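Local coordinates for protein putative primosome component (Streptococcus pyogenes serotype M3, PDB 2QGZ) that probably binds ATP through a P-loop NTPase domain and is thought to act as a helicase loader of the primosome, at residues A139-Y147 and M172-V182. Residues are numbered along the deposited sequence; the frame is centred on the assembly and turned at random.
Sequences AILDFVEQY and MAHELSEKKGV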
loop_
_atom_site.group_PDB
_atom_site.type_symbol
_atom_site.label_atom_id
_atom_site.label_comp_id
_atom_site.label_asym_id
_atom_site.label_seq_id
_atom_site.Cartn_x
_atom_site.Cartn_y
_atom_site.Cartn_z
ATOM N N ALA A 139 -9.769 -10.386 3.072
ATOM C CA ALA A 139 -9.924 -9.283 2.121
ATOM C C ALA A 139 -8.817 -9.251 1.058
ATOM O O ALA A 139 -9.060 -8.890 -0.089
ATOM C CB ALA A 139 -9.962 -7.958 2.861
ATOM N N ILE A 140 -7.600 -9.609 1.446
ATOM C CA ILE A 140 -6.494 -9.631 0.504
ATOM C C ILE A 140 -6.734 -10.721 -0.560
ATOM O O ILE A 140 -6.394 -10.539 -1.725
ATOM C CB ILE A 140 -5.147 -9.859 1.257
ATOM C CG1 ILE A 140 -4.361 -8.557 1.284
ATOM C CG2 ILE A 140 -4.317 -10.952 0.616
ATOM C CD1 ILE A 140 -4.959 -7.514 2.196
ATOM N N LEU A 141 -7.335 -11.841 -0.164
ATOM C CA LEU A 141 -7.604 -12.918 -1.111
ATOM C C LEU A 141 -8.737 -12.548 -2.063
ATOM O O LEU A 141 -8.723 -12.940 -3.227
ATOM C CB LEU A 141 -7.945 -14.221 -0.381
ATOM C CG LEU A 141 -6.828 -14.808 0.480
ATOM C CD1 LEU A 141 -7.274 -16.158 1.028
ATOM C CD2 LEU A 141 -5.559 -14.958 -0.348
ATOM N N ASP A 142 -9.720 -11.803 -1.568
ATOM C CA ASP A 142 -10.827 -11.375 -2.416
ATOM C C ASP A 142 -10.310 -10.418 -3.474
ATOM O O ASP A 142 -10.733 -10.468 -4.630
ATOM C CB ASP A 142 -11.906 -10.655 -1.608
ATOM C CG ASP A 142 -12.685 -11.594 -0.709
ATOM O OD1 ASP A 142 -12.891 -12.773 -1.107
ATOM O OD2 ASP A 142 -13.102 -11.143 0.387
ATOM N N PHE A 143 -9.394 -9.544 -3.072
ATOM C CA PHE A 143 -8.838 -8.567 -3.990
ATOM C C PHE A 143 -8.116 -9.246 -5.144
ATOM O O PHE A 143 -8.348 -8.924 -6.305
ATOM C CB PHE A 143 -7.859 -7.635 -3.277
ATOM C CG PHE A 143 -7.383 -6.508 -4.146
ATOM C CD1 PHE A 143 -8.088 -5.310 -4.199
ATOM C CD2 PHE A 143 -6.266 -6.671 -4.968
ATOM C CE1 PHE A 143 -7.691 -4.290 -5.063
ATOM C CE2 PHE A 143 -5.861 -5.664 -5.831
ATOM C CZ PHE A 143 -6.577 -4.465 -5.882
ATOM N N VAL A 144 -7.229 -10.177 -4.820
ATOM C CA VAL A 144 -6.485 -10.894 -5.846
ATOM C C VAL A 144 -7.434 -11.675 -6.756
ATOM O O VAL A 144 -7.323 -11.628 -7.976
ATOM C CB VAL A 144 -5.479 -11.876 -5.212
ATOM C CG1 VAL A 144 -4.873 -12.771 -6.279
ATOM C CG2 VAL A 144 -4.392 -11.109 -4.497
ATOM N N GLU A 145 -8.377 -12.380 -6.148
ATOM C CA GLU A 145 -9.331 -13.193 -6.887
ATOM C C GLU A 145 -10.242 -12.365 -7.806
ATOM O O GLU A 145 -10.535 -12.767 -8.935
ATOM C CB GLU A 145 -10.163 -13.997 -5.882
ATOM C CG GLU A 145 -10.841 -15.228 -6.432
ATOM C CD GLU A 145 -11.622 -16.000 -5.367
ATOM O OE1 GLU A 145 -12.283 -16.997 -5.727
ATOM O OE2 GLU A 145 -11.581 -15.614 -4.177
ATOM N N GLN A 146 -10.667 -11.199 -7.327
ATOM C CA GLN A 146 -11.558 -10.324 -8.084
ATOM C C GLN A 146 -10.884 -9.275 -8.982
ATOM O O GLN A 146 -11.567 -8.484 -9.622
ATOM C CB GLN A 146 -12.516 -9.631 -7.112
ATOM C CG GLN A 146 -13.420 -10.599 -6.382
ATOM C CD GLN A 146 -14.053 -10.012 -5.129
ATOM O OE1 GLN A 146 -14.665 -10.735 -4.342
ATOM N NE2 GLN A 146 -13.906 -8.703 -4.935
ATOM N N TYR A 147 -9.557 -9.269 -9.042
ATOM C CA TYR A 147 -8.850 -8.294 -9.867
ATOM C C TYR A 147 -8.835 -8.651 -11.357
ATOM O O TYR A 147 -8.469 -9.761 -11.738
ATOM C CB TYR A 147 -7.410 -8.125 -9.375
ATOM C CG TYR A 147 -6.641 -7.078 -10.143
ATOM C CD1 TYR A 147 -5.995 -7.392 -11.340
ATOM C CD2 TYR A 147 -6.621 -5.751 -9.709
ATOM C CE1 TYR A 147 -5.351 -6.409 -12.088
ATOM C CE2 TYR A 147 -5.985 -4.757 -10.451
ATOM C CZ TYR A 147 -5.354 -5.092 -11.638
ATOM O OH TYR A 147 -4.743 -4.106 -12.377
ATOM N N MET A 172 0.333 -9.944 -0.981
ATOM C CA MET A 172 -0.761 -9.742 -1.929
ATOM C C MET A 172 -0.145 -9.370 -3.282
ATOM O O MET A 172 -0.572 -9.873 -4.318
ATOM C CB MET A 172 -1.692 -8.615 -1.454
ATOM C CG MET A 172 -2.896 -8.366 -2.345
ATOM S SD MET A 172 -3.742 -6.798 -1.968
ATOM C CE MET A 172 -2.475 -5.610 -2.540
ATOM N N ALA A 173 0.864 -8.500 -3.266
ATOM C CA ALA A 173 1.531 -8.076 -4.502
ATOM C C ALA A 173 2.199 -9.265 -5.195
ATOM O O ALA A 173 2.198 -9.366 -6.421
ATOM C CB ALA A 173 2.581 -6.994 -4.203
ATOM N N HIS A 174 2.774 -10.159 -4.400
ATOM C CA HIS A 174 3.445 -11.328 -4.946
ATOM C C HIS A 174 2.445 -12.285 -5.585
ATOM O O HIS A 174 2.734 -12.893 -6.612
ATOM C CB HIS A 174 4.224 -12.045 -3.850
ATOM C CG HIS A 174 5.212 -13.039 -4.367
ATOM N ND1 HIS A 174 4.841 -14.281 -4.840
ATOM C CD2 HIS A 174 6.557 -12.961 -4.514
ATOM C CE1 HIS A 174 5.919 -14.926 -5.255
ATOM N NE2 HIS A 174 6.971 -14.148 -5.069
ATOM N N GLU A 175 1.265 -12.404 -4.986
ATOM C CA GLU A 175 0.233 -13.289 -5.506
ATOM C C GLU A 175 -0.408 -12.679 -6.762
ATOM O O GLU A 175 -0.799 -13.399 -7.685
ATOM C CB GLU A 175 -0.815 -13.532 -4.426
ATOM C CG GLU A 175 -1.743 -14.694 -4.675
ATOM C CD GLU A 175 -1.057 -16.047 -4.570
ATOM O OE1 GLU A 175 -0.027 -16.167 -3.866
ATOM O OE2 GLU A 175 -1.573 -17.009 -5.177
ATOM N N LEU A 176 -0.512 -11.352 -6.796
ATOM C CA LEU A 176 -1.078 -10.664 -7.958
ATOM C C LEU A 176 -0.164 -10.854 -9.161
ATOM O O LEU A 176 -0.627 -11.023 -10.288
ATOM C CB LEU A 176 -1.242 -9.168 -7.686
ATOM C CG LEU A 176 -2.570 -8.737 -7.070
ATOM C CD1 LEU A 176 -2.567 -7.237 -6.837
ATOM C CD2 LEU A 176 -3.698 -9.131 -7.995
ATOM N N SER A 177 1.138 -10.818 -8.918
ATOM C CA SER A 177 2.095 -11.004 -9.987
ATOM C C SER A 177 2.119 -12.456 -10.450
ATOM O O SER A 177 2.300 -12.723 -11.632
ATOM C CB SER A 177 3.489 -10.600 -9.529
ATOM O OG SER A 177 4.445 -10.998 -10.491
ATOM N N GLU A 178 1.932 -13.392 -9.525
ATOM C CA GLU A 178 1.956 -14.808 -9.879
ATOM C C GLU A 178 0.682 -15.301 -10.554
ATOM O O GLU A 178 0.745 -15.969 -11.583
ATOM C CB GLU A 178 2.231 -15.676 -8.646
ATOM C CG GLU A 178 2.241 -17.172 -8.958
ATOM C CD GLU A 178 2.678 -18.037 -7.789
ATOM O OE1 GLU A 178 2.828 -19.264 -7.987
ATOM O OE2 GLU A 178 2.871 -17.501 -6.676
ATOM N N LYS A 179 -0.471 -14.987 -9.981
ATOM C CA LYS A 179 -1.730 -15.432 -10.562
ATOM C C LYS A 179 -2.094 -14.603 -11.775
ATOM O O LYS A 179 -2.294 -15.136 -12.862
ATOM C CB LYS A 179 -2.839 -15.381 -9.511
ATOM C CG LYS A 179 -2.629 -16.415 -8.417
ATOM C CD LYS A 179 -2.557 -17.801 -9.037
ATOM C CE LYS A 179 -2.087 -18.840 -8.049
ATOM N NZ LYS A 179 -2.164 -20.212 -8.637
ATOM N N LYS A 180 -2.189 -13.296 -11.582
ATOM C CA LYS A 180 -2.479 -12.390 -12.674
ATOM C C LYS A 180 -1.081 -11.957 -13.107
ATOM O O LYS A 180 -0.096 -12.445 -12.550
ATOM C CB LYS A 180 -3.283 -11.204 -12.161
ATOM C CG LYS A 180 -4.563 -11.599 -11.425
ATOM C CD LYS A 180 -5.452 -12.448 -12.297
ATOM C CE LYS A 180 -6.912 -12.334 -11.884
ATOM N NZ LYS A 180 -7.146 -12.735 -10.480
ATOM N N GLY A 181 -0.965 -11.070 -14.086
ATOM C CA GLY A 181 0.372 -10.659 -14.487
ATOM C C GLY A 181 0.646 -9.211 -14.131
ATOM O O GLY A 181 1.524 -8.569 -14.703
ATOM N N VAL A 182 -0.102 -8.713 -13.153
ATOM C CA VAL A 182 -0.025 -7.329 -12.714
ATOM C C VAL A 182 1.193 -6.908 -11.903
ATOM O O VAL A 182 1.689 -7.648 -11.055
ATOM C CB VAL A 182 -1.300 -6.963 -11.925
ATOM C CG1 VAL A 182 -1.529 -7.976 -10.823
ATOM C CG2 VAL A 182 -1.182 -5.559 -11.354
#
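Val144 and Leu176 meet where helices 131-146 and 165-179 run nearly parallel, the axes of their short segments 9.9 Å apart and crossing at -24°. In this P-loop NTPase fold the second helix follows the probable Walker A loop, and both helices cover the parallel sheet, where Ile140 touches strand 154-158 while Met172 and Leu176 rest on strand 217-221. Val144 CG2 fits between Met172 and Leu176, 3.8 Å from Met172 CG and 3.9 Å from Leu176 CG, whereas Val144 CG1, anti to the backbone N (chi1 171°), turns to the aliphatic part of Glu175. Met172 reaches across with a bend at chi3, which puts SD 3.7 Å from Ile140 CG1 and brings it obliquely to the Phe143 ring in a Met-aromatic contact, 4.6 Å from the ring centroid. Leu176 CD1 lies in the plane of that ring at its edge, 3.8 Å from Phe143 CE2, and Leu176 CD2 packs against Tyr147 CB. After helix 165-179, Val182 CB comes obliquely to the Tyr147 ring, 4.1 Å from Tyr147 CE1. Lys180, bent at chi2 and chi4, reaches across to the 139-147 segment, where its NZ donates a 2.7 Å hydrogen bond to Val144 O, tilted 19° from the carbonyl plane.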